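Local coordinates for protein TonB-dependent siderophore receptor (Pseudomonas aeruginosa 39016, PDB 5NEC) that probably takes up iron-siderophore complexes across the outer membrane, using energy relayed by TonB, through a beta-barrel closed from within by a plug domain, at residues A[41-44]-A[49-52]; A[53-58]-A[585-590]; A[65-68]-A[72-75]; A[117-122]-A[147-152]; A[647-650]-A[654-657]. All coordinates share one frame; numbering follows the deposited sequence.

How the interactions relate
From the N terminus, the chain first closes a short loop in interaction 1, where 41-44 meets 49-52 just ahead of the plug's first strand. Tyr43 also packs on Val54, which lies within the first segment of interaction 2. That second contact sets plug strand 54-57 against barrel strand 579-589 and closes a loop of more than 500 residues. Interactions 3 and 4 both nest within this span: 65-68 with 72-75 folds a helical turn of the plug, and 117-122 with 147-152 joins a plug loop to the plug's sheet. They touch each other through Val68, Leu74, Ile121 and Leu147. Interaction 5, a barrel hairpin, follows in series; no two contacts cross.

Interaction 1 of 5, residues A[41-44]-A[49-52]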
loop_
_atom_site.group_PDB
_atom_site.type_symbol
_atom_site.label_atom_id
_atom_site.label_comp_id
_atom_site.label_asym_id
_atom_site.label_seq_id
_atom_site.Cartn_x
_atom_site.Cartn_y
_atom_site.Cartn_z
ATOM N N LYS A 41 3.158 -19.051 6.365
ATOM C CA LYS A 41 2.916 -20.504 6.170
ATOM C C LYS A 41 1.422 -20.849 6.293
ATOM O O LYS A 41 1.018 -21.801 6.987
ATOM C CB LYS A 41 3.779 -21.349 7.123
ATOM C CG LYS A 41 5.262 -20.973 7.037
ATOM C CD LYS A 41 6.144 -21.876 7.883
ATOM C CE LYS A 41 7.307 -21.139 8.537
ATOM N NZ LYS A 41 8.265 -20.590 7.542
ATOM N N LYS A 42 0.613 -20.022 5.628
ATOM C CA LYS A 42 -0.767 -20.319 5.254
ATOM C C LYS A 42 -0.786 -20.706 3.764
ATOM O O LYS A 42 -1.757 -21.295 3.311
ATOM C CB LYS A 42 -1.671 -19.081 5.503
ATOM C CG LYS A 42 -2.882 -19.302 6.423
ATOM C CD LYS A 42 -3.178 -18.073 7.293
ATOM C CE LYS A 42 -2.285 -18.015 8.527
ATOM N NZ LYS A 42 -1.901 -16.616 8.899
ATOM N N TYR A 43 0.268 -20.349 3.024
ATOM C CA TYR A 43 0.524 -20.881 1.687
ATOM C C TYR A 43 1.086 -22.276 1.843
ATOM O O TYR A 43 2.029 -22.493 2.599
ATOM C CB TYR A 43 1.558 -20.067 0.919
ATOM C CG TYR A 43 1.058 -18.760 0.377
ATOM C CD1 TYR A 43 0.667 -17.724 1.238
ATOM C CD2 TYR A 43 1.006 -18.536 -1.002
ATOM C CE1 TYR A 43 0.219 -16.510 0.742
ATOM C CE2 TYR A 43 0.570 -17.323 -1.506
ATOM C CZ TYR A 43 0.179 -16.320 -0.633
ATOM O OH TYR A 43 -0.265 -15.134 -1.150
ATOM N N THR A 44 0.518 -23.205 1.076
ATOM C CA THR A 44 0.827 -24.633 1.160
ATOM C C THR A 44 1.578 -25.158 -0.098
ATOM O O THR A 44 1.493 -26.362 -0.409
ATOM C CB THR A 44 -0.496 -25.410 1.422
ATOM O OG1 THR A 44 -1.449 -25.121 0.391
ATOM C CG2 THR A 44 -1.113 -25.021 2.792
ATOM N N ASP A 49 3.700 -22.914 -8.434
ATOM C CA ASP A 49 2.611 -23.902 -8.359
ATOM C C ASP A 49 1.390 -23.438 -7.556
ATOM O O ASP A 49 0.555 -24.254 -7.181
ATOM C CB ASP A 49 3.143 -25.210 -7.741
ATOM C CG ASP A 49 4.448 -25.715 -8.405
ATOM O OD1 ASP A 49 4.861 -25.220 -9.502
ATOM O OD2 ASP A 49 5.051 -26.638 -7.807
ATOM N N THR A 50 1.303 -22.146 -7.250
ATOM C CA THR A 50 0.142 -21.582 -6.553
ATOM C C THR A 50 -0.830 -21.049 -7.639
ATOM O O THR A 50 -0.424 -20.285 -8.526
ATOM C CB THR A 50 0.572 -20.515 -5.503
ATOM O OG1 THR A 50 1.234 -21.180 -4.414
ATOM C CG2 THR A 50 -0.617 -19.730 -4.949
ATOM N N PRO A 51 -2.112 -21.465 -7.583
ATOM C CA PRO A 51 -3.090 -21.126 -8.627
ATOM C C PRO A 51 -3.745 -19.738 -8.484
ATOM O O PRO A 51 -4.964 -19.620 -8.546
ATOM C CB PRO A 51 -4.127 -22.241 -8.470
ATOM C CG PRO A 51 -4.113 -22.533 -6.993
ATOM C CD PRO A 51 -2.688 -22.393 -6.586
ATOM N N ARG A 52 -2.927 -18.701 -8.307
ATOM C CA ARG A 52 -3.382 -17.323 -8.092
ATOM C C ARG A 52 -2.291 -16.363 -8.576
ATOM O O ARG A 52 -1.106 -16.704 -8.579
ATOM C CB ARG A 52 -3.663 -17.071 -6.600
ATOM C CG ARG A 52 -4.817 -17.907 -6.024
ATOM C CD ARG A 52 -5.139 -17.645 -4.551
ATOM N NE ARG A 52 -3.916 -17.572 -3.754
ATOM C CZ ARG A 52 -3.274 -16.445 -3.427
ATOM N NH1 ARG A 52 -3.729 -15.226 -3.785
ATOM N NH2 ARG A 52 -2.145 -16.536 -2.726
#
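Tyr43 and Thr50 mark the closest approach of the two backbones, yet their CA atoms are still 8.3 Å apart. Neither 41-44 nor 49-52 has regular secondary structure, and it is side chains that bridge the gap. Pro51 sits at the centre of an inverse gamma turn, in which Arg52 N makes a weak bond back to Thr50 O. This tight reversal brings both Thr50 and Arg52 to bear on the tyrosine.

Tyr43 carries one side of the contact. Its phenol end meets the guanidinium of Arg52, with OH and NH2 2.8 Å apart, and the same NH2 lies 3.1 Å from CE2 of the tyrosine ring. The two flat groups are turned 63° against each other, and the hydroxyl and CE2 of Tyr43 come in at the edge of the guanidinium. The arginine reaches this place through a bend late in its chain (chi3 -44°), after a straight run from CB to CD. Thr50 stands nearer the root of the ring, at its edge, its OG1 4.3 Å from Tyr43 CD2; that hydroxyl is bonded to the carbonyl of Pro46 in the intervening loop.

The surroundings tie this loop, just ahead of strand 54-57, into the rest of the protein. Lys542 of barrel strand 534-545 bonds to the carbonyls of both Thr50 and Arg52, while Arg52 NH1 makes a weak bond to Ser130 of the plug. All three touching residues are buried, and a buried guanidinium this close to the phenol oxygen may polarise the hydroxyl.

Interaction 2 of 5, residues A[53-58]-A[585-590]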
loop_
_atom_site.group_PDB
_atom_site.type_symbol
_atom_site.label_atom_id
_atom_site.label_comp_id
_atom_site.label_asym_id
_atom_site.label_seq_id
_atom_site.Cartn_x
_atom_site.Cartn_y
_atom_site.Cartn_z
ATOM N N SER A 53 -2.691 -15.159 -8.974
ATOM C CA SER A 53 -1.723 -14.117 -9.314
ATOM C C SER A 53 -1.111 -13.521 -8.043
ATOM O O SER A 53 -1.803 -12.866 -7.265
ATOM C CB SER A 53 -2.387 -13.028 -10.147
ATOM O OG SER A 53 -2.793 -13.565 -11.388
ATOM N N VAL A 54 0.184 -13.761 -7.833
ATOM C CA VAL A 54 0.910 -13.215 -6.690
ATOM C C VAL A 54 2.203 -12.599 -7.187
ATOM O O VAL A 54 2.950 -13.253 -7.900
ATOM C CB VAL A 54 1.246 -14.302 -5.655
ATOM C CG1 VAL A 54 2.069 -13.711 -4.505
ATOM C CG2 VAL A 54 -0.033 -14.960 -5.141
ATOM N N THR A 55 2.462 -11.351 -6.811
ATOM C CA THR A 55 3.733 -10.690 -7.110
ATOM C C THR A 55 4.398 -10.260 -5.812
ATOM O O THR A 55 3.796 -9.553 -5.000
ATOM C CB THR A 55 3.548 -9.446 -8.006
ATOM O OG1 THR A 55 2.844 -9.811 -9.198
ATOM C CG2 THR A 55 4.896 -8.803 -8.366
ATOM N N VAL A 56 5.641 -10.685 -5.617
ATOM C CA VAL A 56 6.416 -10.264 -4.466
ATOM C C VAL A 56 7.408 -9.175 -4.898
ATOM O O VAL A 56 8.155 -9.358 -5.842
ATOM C CB VAL A 56 7.115 -11.464 -3.805
ATOM C CG1 VAL A 56 7.963 -11.003 -2.618
ATOM C CG2 VAL A 56 6.067 -12.498 -3.382
ATOM N N VAL A 57 7.360 -8.018 -4.238
ATOM C CA VAL A 57 8.381 -6.995 -4.424
ATOM C C VAL A 57 9.479 -7.320 -3.425
ATOM O O VAL A 57 9.286 -7.122 -2.221
ATOM C CB VAL A 57 7.866 -5.565 -4.194
ATOM C CG1 VAL A 57 8.969 -4.545 -4.517
ATOM C CG2 VAL A 57 6.626 -5.320 -5.038
ATOM N N PRO A 58 10.620 -7.843 -3.909
ATOM C CA PRO A 58 11.681 -8.247 -2.990
ATOM C C PRO A 58 12.517 -7.087 -2.475
ATOM O O PRO A 58 12.541 -6.010 -3.081
ATOM C CB PRO A 58 12.538 -9.170 -3.841
ATOM C CG PRO A 58 12.401 -8.618 -5.218
ATOM C CD PRO A 58 11.036 -8.000 -5.316
ATOM N N GLU A 585 -3.016 -10.070 -17.030
ATOM C CA GLU A 585 -1.816 -9.726 -16.273
ATOM C C GLU A 585 -0.642 -10.540 -16.812
ATOM O O GLU A 585 -0.759 -11.741 -16.987
ATOM C CB GLU A 585 -2.047 -9.989 -14.774
ATOM C CG GLU A 585 -2.712 -8.802 -14.064
ATOM C CD GLU A 585 -3.453 -9.131 -12.755
ATOM O OE1 GLU A 585 -3.401 -10.278 -12.257
ATOM O OE2 GLU A 585 -4.125 -8.213 -12.216
ATOM N N LEU A 586 0.475 -9.864 -17.073
ATOM C CA LEU A 586 1.732 -10.489 -17.477
ATOM C C LEU A 586 2.823 -10.070 -16.505
ATOM O O LEU A 586 2.886 -8.901 -16.159
ATOM C CB LEU A 586 2.117 -10.022 -18.896
ATOM C CG LEU A 586 1.074 -10.167 -20.009
ATOM C CD1 LEU A 586 1.625 -9.578 -21.309
ATOM C CD2 LEU A 586 0.665 -11.619 -20.175
ATOM N N SER A 587 3.685 -10.998 -16.079
ATOM C CA SER A 587 4.853 -10.678 -15.229
ATOM C C SER A 587 6.143 -11.338 -15.697
ATOM O O SER A 587 6.135 -12.422 -16.268
ATOM C CB SER A 587 4.644 -11.128 -13.779
ATOM O OG SER A 587 3.321 -10.907 -13.354
ATOM N N ALA A 588 7.251 -10.676 -15.398
ATOM C CA ALA A 588 8.583 -11.211 -15.591
ATOM C C ALA A 588 9.422 -10.766 -14.392
ATOM O O ALA A 588 9.450 -9.578 -14.071
ATOM C CB ALA A 588 9.177 -10.697 -16.898
ATOM N N SER A 589 10.109 -11.712 -13.750
ATOM C CA SER A 589 10.842 -11.448 -12.519
ATOM C C SER A 589 12.093 -12.325 -12.408
ATOM O O SER A 589 11.971 -13.544 -12.368
ATOM C CB SER A 589 9.910 -11.636 -11.307
ATOM O OG SER A 589 9.528 -12.982 -11.095
ATOM N N GLY A 590 13.274 -11.694 -12.363
ATOM C CA GLY A 590 14.557 -12.384 -12.167
ATOM C C GLY A 590 15.613 -12.105 -13.244
ATOM O O GLY A 590 15.615 -11.045 -13.860
#
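Ser53 and Glu585 form the closer of two polar approaches across this contact, and neither approach is a hydrogen bond. Ser53 OG lies 3.5 Å from Glu585 OE1, with Ser53 CB almost as near, at 3.6 Å from the same oxygen. Each group has a stronger partner elsewhere: the serine hydroxyl is bonded to Glu538 of barrel strand 534-545, and OE1 forms a salt bridge with Arg98. The glutamate chain extends beyond CG, which carries its carboxylate from the barrel wall to the height of the serine. Farther along, Thr55 OG1 and Ser587 OG face one another at 4.3 Å.

The backbones exchange no hydrogen bonds. Both Ser53 with Glu585 and Thr55 with Ser587 have CA atoms 8.2 Å apart, and the two chains run in roughly the same direction through this register. This is the plug-to-barrel interface of a TonB-dependent receptor: 54-57 is an outermost strand of the plug's sheet, paired with 124-130, whereas 579-589 belongs to the surrounding barrel and is bonded to its own neighbours. The plug strand thus lies beside the wall without joining it.

The next barrel strand, 596-609, adds packing through Phe599, which touches Thr55, Val57 and Pro58 of the plug and Ser589 of the wall. Pro58 occupies the N-cap position of helix 59-64.

Interaction 3 of 5, residues A[65-68]-A[72-75]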
loop_
_atom_site.group_PDB
_atom_site.type_symbol
_atom_site.label_atom_id
_atom_site.label_comp_id
_atom_site.label_asym_id
_atom_site.label_seq_id
_atom_site.Cartn_x
_atom_site.Cartn_y
_atom_site.Cartn_z
ATOM N N THR A 65 15.440 0.794 -6.265
ATOM C CA THR A 65 14.568 1.942 -6.579
ATOM C C THR A 65 14.671 3.069 -5.548
ATOM O O THR A 65 14.172 4.153 -5.791
ATOM C CB THR A 65 13.072 1.529 -6.722
ATOM O OG1 THR A 65 12.568 1.003 -5.487
ATOM C CG2 THR A 65 12.877 0.495 -7.850
ATOM N N ALA A 66 15.316 2.812 -4.410
ATOM C CA ALA A 66 15.401 3.763 -3.281
ATOM C C ALA A 66 14.023 4.265 -2.815
ATOM O O ALA A 66 13.879 5.406 -2.406
ATOM C CB ALA A 66 16.324 4.920 -3.618
ATOM N N ALA A 67 13.032 3.377 -2.855
ATOM C CA ALA A 67 11.691 3.646 -2.369
ATOM C C ALA A 67 11.720 4.036 -0.902
ATOM O O ALA A 67 12.349 3.349 -0.105
ATOM C CB ALA A 67 10.813 2.413 -2.552
ATOM N N VAL A 68 11.044 5.132 -0.556
ATOM C CA VAL A 68 10.953 5.591 0.842
ATOM C C VAL A 68 9.566 5.357 1.443
ATOM O O VAL A 68 9.311 5.769 2.573
ATOM C CB VAL A 68 11.389 7.077 1.001
ATOM C CG1 VAL A 68 12.835 7.242 0.568
ATOM C CG2 VAL A 68 10.496 8.033 0.220
ATOM N N ASP A 72 5.493 4.400 -3.154
ATOM C CA ASP A 72 6.714 4.520 -3.963
ATOM C C ASP A 72 7.155 3.133 -4.478
ATOM O O ASP A 72 7.404 2.944 -5.670
ATOM C CB ASP A 72 7.817 5.149 -3.087
ATOM C CG ASP A 72 8.889 5.905 -3.872
ATOM O OD1 ASP A 72 8.830 6.001 -5.127
ATOM O OD2 ASP A 72 9.807 6.429 -3.184
ATOM N N ALA A 73 7.191 2.161 -3.567
ATOM C CA ALA A 73 7.622 0.799 -3.878
ATOM C C ALA A 73 6.643 0.066 -4.794
ATOM O O ALA A 73 7.076 -0.690 -5.670
ATOM C CB ALA A 73 7.830 -0.000 -2.592
ATOM N N LEU A 74 5.339 0.287 -4.590
ATOM C CA LEU A 74 4.310 -0.387 -5.396
ATOM C C LEU A 74 4.156 0.151 -6.830
ATOM O O LEU A 74 3.463 -0.459 -7.628
ATOM C CB LEU A 74 2.956 -0.408 -4.673
ATOM C CG LEU A 74 2.861 -1.345 -3.466
ATOM C CD1 LEU A 74 1.601 -1.027 -2.664
ATOM C CD2 LEU A 74 2.891 -2.827 -3.856
ATOM N N ARG A 75 4.826 1.252 -7.172
ATOM C CA ARG A 75 4.889 1.692 -8.568
ATOM C C ARG A 75 5.458 0.618 -9.510
ATOM O O ARG A 75 5.162 0.637 -10.700
ATOM C CB ARG A 75 5.656 3.021 -8.710
ATOM C CG ARG A 75 7.176 2.947 -8.892
ATOM C CD ARG A 75 7.810 4.321 -8.666
ATOM N NE ARG A 75 9.238 4.393 -8.998
ATOM C CZ ARG A 75 10.266 4.187 -8.162
ATOM N NH1 ARG A 75 10.106 3.834 -6.881
ATOM N NH2 ARG A 75 11.499 4.324 -8.633
#
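Ala67, Val68, Asp72 and Ala73 make a local helix-to-helix connection within the plug domain, where 65-68 links helix 59-64 to helix 70-74. The first helix ends in a Schellman motif, with Ala66 at positive phi, and the chain then runs back alongside helix 70-74. Packing of the connection on the second helix is small and close: CB of Ala67 and CB of Ala73 meet at 3.8 Å.

Asp72 supplies the polar clasp. Its chi1 of -154° turns CG away from its own N and brings OD2 to Val68. There OD2 accepts the backbone N-H of Val68 in a nearly straight bond, 3.2 Å from N to OD2, approached on the anti side and 29° out of the carboxylate plane. The other oxygen, OD1, forms a salt bridge with Arg75 NH1 at 3.1 Å, so one carboxylate joins the linker to the helix end. The guanidinium of Arg75 also nears Thr65, whose CB lies 3.7 Å from NH2 while its carbonyl O stands at the guanidinium edge. Asp682 of the barrel pairs with that same NH2, tying the plug to the wall. Arg75 NH1 has a further acceptor in the carbonyl O of Asp72, 3.1 Å away, and lies 57° above the plane of that carbonyl.

Interaction 4 of 5, residues A[117-122]-A[147-152]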
loop_
_atom_site.group_PDB
_atom_site.type_symbol
_atom_site.label_atom_id
_atom_site.label_comp_id
_atom_site.label_asym_id
_atom_site.label_seq_id
_atom_site.Cartn_x
_atom_site.Cartn_y
_atom_site.Cartn_z
ATOM N N GLN A 117 -3.710 5.579 6.982
ATOM C CA GLN A 117 -2.406 5.530 7.592
ATOM C C GLN A 117 -1.339 5.296 6.495
ATOM O O GLN A 117 -1.500 4.395 5.667
ATOM C CB GLN A 117 -2.465 4.452 8.674
ATOM C CG GLN A 117 -1.315 3.463 8.735
ATOM C CD GLN A 117 -1.559 2.373 9.756
ATOM O OE1 GLN A 117 -2.658 2.272 10.325
ATOM N NE2 GLN A 117 -0.532 1.566 10.017
ATOM N N THR A 118 -0.289 6.128 6.479
ATOM C CA THR A 118 0.761 6.108 5.427
ATOM C C THR A 118 1.955 5.242 5.872
ATOM O O THR A 118 2.633 5.550 6.868
ATOM C CB THR A 118 1.292 7.532 5.083
ATOM O OG1 THR A 118 0.201 8.422 4.814
ATOM C CG2 THR A 118 2.245 7.498 3.876
ATOM N N ARG A 119 2.223 4.184 5.120
ATOM C CA ARG A 119 3.156 3.167 5.546
ATOM C C ARG A 119 4.545 3.351 4.966
ATOM O O ARG A 119 4.733 3.650 3.792
ATOM C CB ARG A 119 2.616 1.791 5.226
ATOM C CG ARG A 119 1.464 1.433 6.112
ATOM C CD ARG A 119 0.910 0.080 5.747
ATOM N NE ARG A 119 -0.258 -0.198 6.564
ATOM C CZ ARG A 119 -1.477 0.299 6.343
ATOM N NH1 ARG A 119 -1.732 1.096 5.298
ATOM N NH2 ARG A 119 -2.469 -0.031 7.150
ATOM N N GLU A 120 5.514 3.112 5.828
ATOM C CA GLU A 120 6.910 3.355 5.552
ATOM C C GLU A 120 7.469 1.963 5.195
ATOM O O GLU A 120 6.732 0.991 5.295
ATOM C CB GLU A 120 7.471 4.080 6.787
ATOM C CG GLU A 120 8.935 4.029 7.055
ATOM C CD GLU A 120 9.816 4.679 6.014
ATOM O OE1 GLU A 120 9.863 5.918 5.895
ATOM O OE2 GLU A 120 10.540 3.900 5.362
ATOM N N ILE A 121 8.691 1.866 4.665
ATOM C CA ILE A 121 9.273 0.561 4.293
ATOM C C ILE A 121 10.536 0.151 5.068
ATOM O O ILE A 121 10.997 -0.965 4.868
ATOM C CB ILE A 121 9.533 0.427 2.751
ATOM C CG1 ILE A 121 10.418 1.555 2.187
ATOM C CG2 ILE A 121 8.223 0.404 1.994
ATOM C CD1 ILE A 121 11.876 1.498 2.596
ATOM N N PHE A 122 11.085 1.017 5.939
ATOM C CA PHE A 122 12.362 0.729 6.643
ATOM C C PHE A 122 12.357 -0.601 7.401
ATOM O O PHE A 122 13.386 -1.261 7.450
ATOM C CB PHE A 122 12.818 1.874 7.587
ATOM C CG PHE A 122 12.196 1.837 8.981
ATOM C CD1 PHE A 122 10.871 2.231 9.185
ATOM C CD2 PHE A 122 12.933 1.435 10.082
ATOM C CE1 PHE A 122 10.292 2.207 10.446
ATOM C CE2 PHE A 122 12.356 1.400 11.353
ATOM C CZ PHE A 122 11.036 1.796 11.541
ATOM N N LEU A 147 -2.527 -6.882 0.207
ATOM C CA LEU A 147 -1.106 -6.617 0.411
ATOM C C LEU A 147 -0.716 -7.292 1.707
ATOM O O LEU A 147 -1.409 -7.140 2.706
ATOM C CB LEU A 147 -0.817 -5.120 0.536
ATOM C CG LEU A 147 -1.245 -4.181 -0.596
ATOM C CD1 LEU A 147 -0.924 -2.744 -0.242
ATOM C CD2 LEU A 147 -0.552 -4.554 -1.890
ATOM N N ASN A 148 0.377 -8.044 1.676
ATOM C CA ASN A 148 0.982 -8.588 2.870
ATOM C C ASN A 148 2.417 -8.080 3.022
ATOM O O ASN A 148 3.299 -8.403 2.215
ATOM C CB ASN A 148 0.956 -10.121 2.857
ATOM C CG ASN A 148 1.395 -10.715 4.183
ATOM O OD1 ASN A 148 1.071 -10.190 5.258
ATOM N ND2 ASN A 148 2.164 -11.787 4.114
ATOM N N LEU A 149 2.629 -7.298 4.079
ATOM C CA LEU A 149 3.901 -6.665 4.359
ATOM C C LEU A 149 4.698 -7.514 5.348
ATOM O O LEU A 149 4.294 -7.642 6.507
ATOM C CB LEU A 149 3.665 -5.265 4.936
ATOM C CG LEU A 149 2.689 -4.355 4.201
ATOM C CD1 LEU A 149 2.799 -2.964 4.797
ATOM C CD2 LEU A 149 2.938 -4.335 2.704
ATOM N N VAL A 150 5.817 -8.077 4.900
ATOM C CA VAL A 150 6.630 -8.960 5.741
ATOM C C VAL A 150 7.653 -8.127 6.545
ATOM O O VAL A 150 8.511 -7.468 5.961
ATOM C CB VAL A 150 7.352 -10.038 4.876
ATOM C CG1 VAL A 150 8.076 -11.063 5.748
ATOM C CG2 VAL A 150 6.356 -10.740 3.945
ATOM N N SER A 151 7.545 -8.144 7.876
ATOM C CA SER A 151 8.457 -7.402 8.766
ATOM C C SER A 151 9.828 -8.025 8.849
ATOM O O SER A 151 9.955 -9.246 8.861
ATOM C CB SER A 151 7.948 -7.395 10.202
ATOM O OG SER A 151 6.755 -6.677 10.320
ATOM N N LYS A 152 10.847 -7.186 8.966
ATOM C CA LYS A 152 12.168 -7.634 9.403
ATOM C C LYS A 152 12.052 -8.142 10.845
ATOM O O LYS A 152 11.509 -7.439 11.686
ATOM C CB LYS A 152 13.156 -6.481 9.353
ATOM C CG LYS A 152 13.523 -6.065 7.950
ATOM C CD LYS A 152 14.357 -4.803 8.020
ATOM C CE LYS A 152 14.647 -4.246 6.648
ATOM N NZ LYS A 152 15.612 -3.129 6.831
#
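Arg119 to Phe122 follow the direction of Leu149 to Lys152 to within 26°, and the two segments touch near either end of this run. At the start of 117-122, Gln117 lays its CG 3.9 Å above one face of the Arg119 guanidinium, two residues on. Arg119 itself extends from CG to NE, and its CD rests on CD1 of Leu149 at 3.7 Å, the two side chains crossing at about a right angle. Here the aliphatic part of the arginine makes the contact.

Glu120 turns to the barrel, forming salt bridges with Arg173 and Arg210. Its OE2 also takes the backbone N-H groups of Ile121, at 2.8 Å, and of Phe122, at 3.0 Å, the latter through the anti lone pair. One carboxylate oxygen thus gathers two successive N-H groups, which probably helps to hold the bend that leads into strand 124-130. That strand and 146-151 are antiparallel neighbours in the mixed sheet of the plug, and the side chain of Leu149 packs on Leu124 of that neighbour.

Phe122 sends its ring to barrel strand 187-200, where it touches Asn192 and Leu194. Its carbonyl O accepts a bond from Lys152 NZ, 3.0 Å away and nearly in line with C=O (164°). Beyond CG the lysine chain is extended (chi4 -173°), which lets the ammonium span the gap from the end of the plug strand. It has a second partner in Asp177 of barrel strand 172-182.

Interaction 5 of 5, residues A[647-650]-A[654-657]; sequences YDIF and TIGG
Tyr647 and Ile655 pair across a beta hairpin of the barrel wall, in which strands 639-650 and 653-666 are joined by a short turn. They form an antiparallel hydrogen-bonded pair: Tyr647 N gives a straight bond to Ile655 O at 2.8 Å (N-H...O 171°), and Ile655 N returns one to Tyr647 O at 3.0 Å. The same carbonyl oxygen of Tyr647 receives a CA-H...O contact from Thr654, whose CA is 3.4 Å away, and a weak bond from Ile649 N, which closes an inverse gamma turn centred on Asp648.

The short segments are splayed from strict antiparallel, their directions 141° apart. In TonB-dependent receptors the short hairpin turns lie at the periplasmic rim while the long loops face outward, and by strand order this turn is probably one of the periplasmic set. Outside the hairpin, Thr654 and Gly656 bond through their backbones to Ser686 and Met684 of strand 674-688.

The side chains part into two groups. Asp648 and Thr654 lie side by side, with a weak bond from Thr654 OG1 to Asp648 OD1 at 3.4 Å; the methyl CG2 of Thr654 is nearly as close. Ile655 chi1 of 62° sets CG1 between its own N and carbonyl carbon, and CD1 of Ile655 slants across to within 4.1 Å of CD1 of Ile649. The Tyr647 ring turns its edge to Ile649 CB.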
loop_
_atom_site.group_PDB
_atom_site.type_symbol
_atom_site.label_atom_id
_atom_site.label_comp_id
_atom_site.label_asym_id
_atom_site.label_seq_id
_atom_site.Cartn_x
_atom_site.Cartn_y
_atom_site.Cartn_z
ATOM N N TYR A 647 21.623 -3.717 -14.790
ATOM C CA TYR A 647 22.671 -4.372 -15.560
ATOM C C TYR A 647 24.008 -4.212 -14.838
ATOM O O TYR A 647 24.407 -3.085 -14.536
ATOM C CB TYR A 647 22.750 -3.784 -16.970
ATOM C CG TYR A 647 23.568 -4.639 -17.908
ATOM C CD1 TYR A 647 23.018 -5.796 -18.472
ATOM C CD2 TYR A 647 24.896 -4.310 -18.217
ATOM C CE1 TYR A 647 23.761 -6.586 -19.337
ATOM C CE2 TYR A 647 25.650 -5.102 -19.069
ATOM C CZ TYR A 647 25.077 -6.236 -19.626
ATOM O OH TYR A 647 25.802 -7.036 -20.474
ATOM N N ASP A 648 24.676 -5.336 -14.547
ATOM C CA ASP A 648 26.036 -5.352 -13.972
ATOM C C ASP A 648 27.071 -5.044 -15.072
ATOM O O ASP A 648 27.747 -5.931 -15.582
ATOM C CB ASP A 648 26.318 -6.699 -13.270
ATOM C CG ASP A 648 25.413 -6.932 -12.023
ATOM O OD1 ASP A 648 24.585 -6.067 -11.686
ATOM O OD2 ASP A 648 25.534 -7.983 -11.352
ATOM N N ILE A 649 27.161 -3.767 -15.432
ATOM C CA ILE A 649 27.927 -3.293 -16.596
ATOM C C ILE A 649 29.457 -3.437 -16.437
ATOM O O ILE A 649 30.157 -3.682 -17.417
ATOM C CB ILE A 649 27.537 -1.828 -16.962
ATOM C CG1 ILE A 649 28.045 -1.456 -18.359
ATOM C CG2 ILE A 649 28.055 -0.822 -15.933
ATOM C CD1 ILE A 649 27.601 -0.086 -18.835
ATOM N N PHE A 650 29.967 -3.250 -15.223
ATOM C CA PHE A 650 31.354 -3.553 -14.898
ATOM C C PHE A 650 31.304 -4.363 -13.618
ATOM O O PHE A 650 30.245 -4.464 -13.002
ATOM C CB PHE A 650 32.159 -2.274 -14.669
ATOM C CG PHE A 650 32.273 -1.399 -15.879
ATOM C CD1 PHE A 650 32.971 -1.844 -17.003
ATOM C CD2 PHE A 650 31.701 -0.119 -15.903
ATOM C CE1 PHE A 650 33.090 -1.035 -18.135
ATOM C CE2 PHE A 650 31.812 0.692 -17.034
ATOM C CZ PHE A 650 32.509 0.236 -18.151
ATOM N N THR A 654 26.811 -1.232 -11.111
ATOM C CA THR A 654 25.514 -1.576 -11.661
ATOM C C THR A 654 24.867 -0.280 -12.140
ATOM O O THR A 654 24.972 0.745 -11.474
ATOM C CB THR A 654 24.607 -2.248 -10.591
ATOM O OG1 THR A 654 25.324 -3.302 -9.942
ATOM C CG2 THR A 654 23.353 -2.840 -11.218
ATOM N N ILE A 655 24.249 -0.322 -13.318
ATOM C CA ILE A 655 23.361 0.737 -13.769
ATOM C C ILE A 655 21.986 0.148 -13.944
ATOM O O ILE A 655 21.831 -1.066 -14.087
ATOM C CB ILE A 655 23.818 1.412 -15.090
ATOM C CG1 ILE A 655 23.864 0.435 -16.275
ATOM C CG2 ILE A 655 25.177 2.067 -14.914
ATOM C CD1 ILE A 655 23.886 1.156 -17.615
ATOM N N GLY A 656 20.984 1.017 -13.941
ATOM C CA GLY A 656 19.603 0.579 -14.072
ATOM C C GLY A 656 18.616 1.686 -14.331
ATOM O O GLY A 656 18.941 2.870 -14.231
ATOM N N GLY A 657 17.398 1.286 -14.667
ATOM C CA GLY A 657 16.322 2.230 -14.830
ATOM C C GLY A 657 14.954 1.602 -14.775
ATOM O O GLY A 657 14.820 0.387 -14.630
#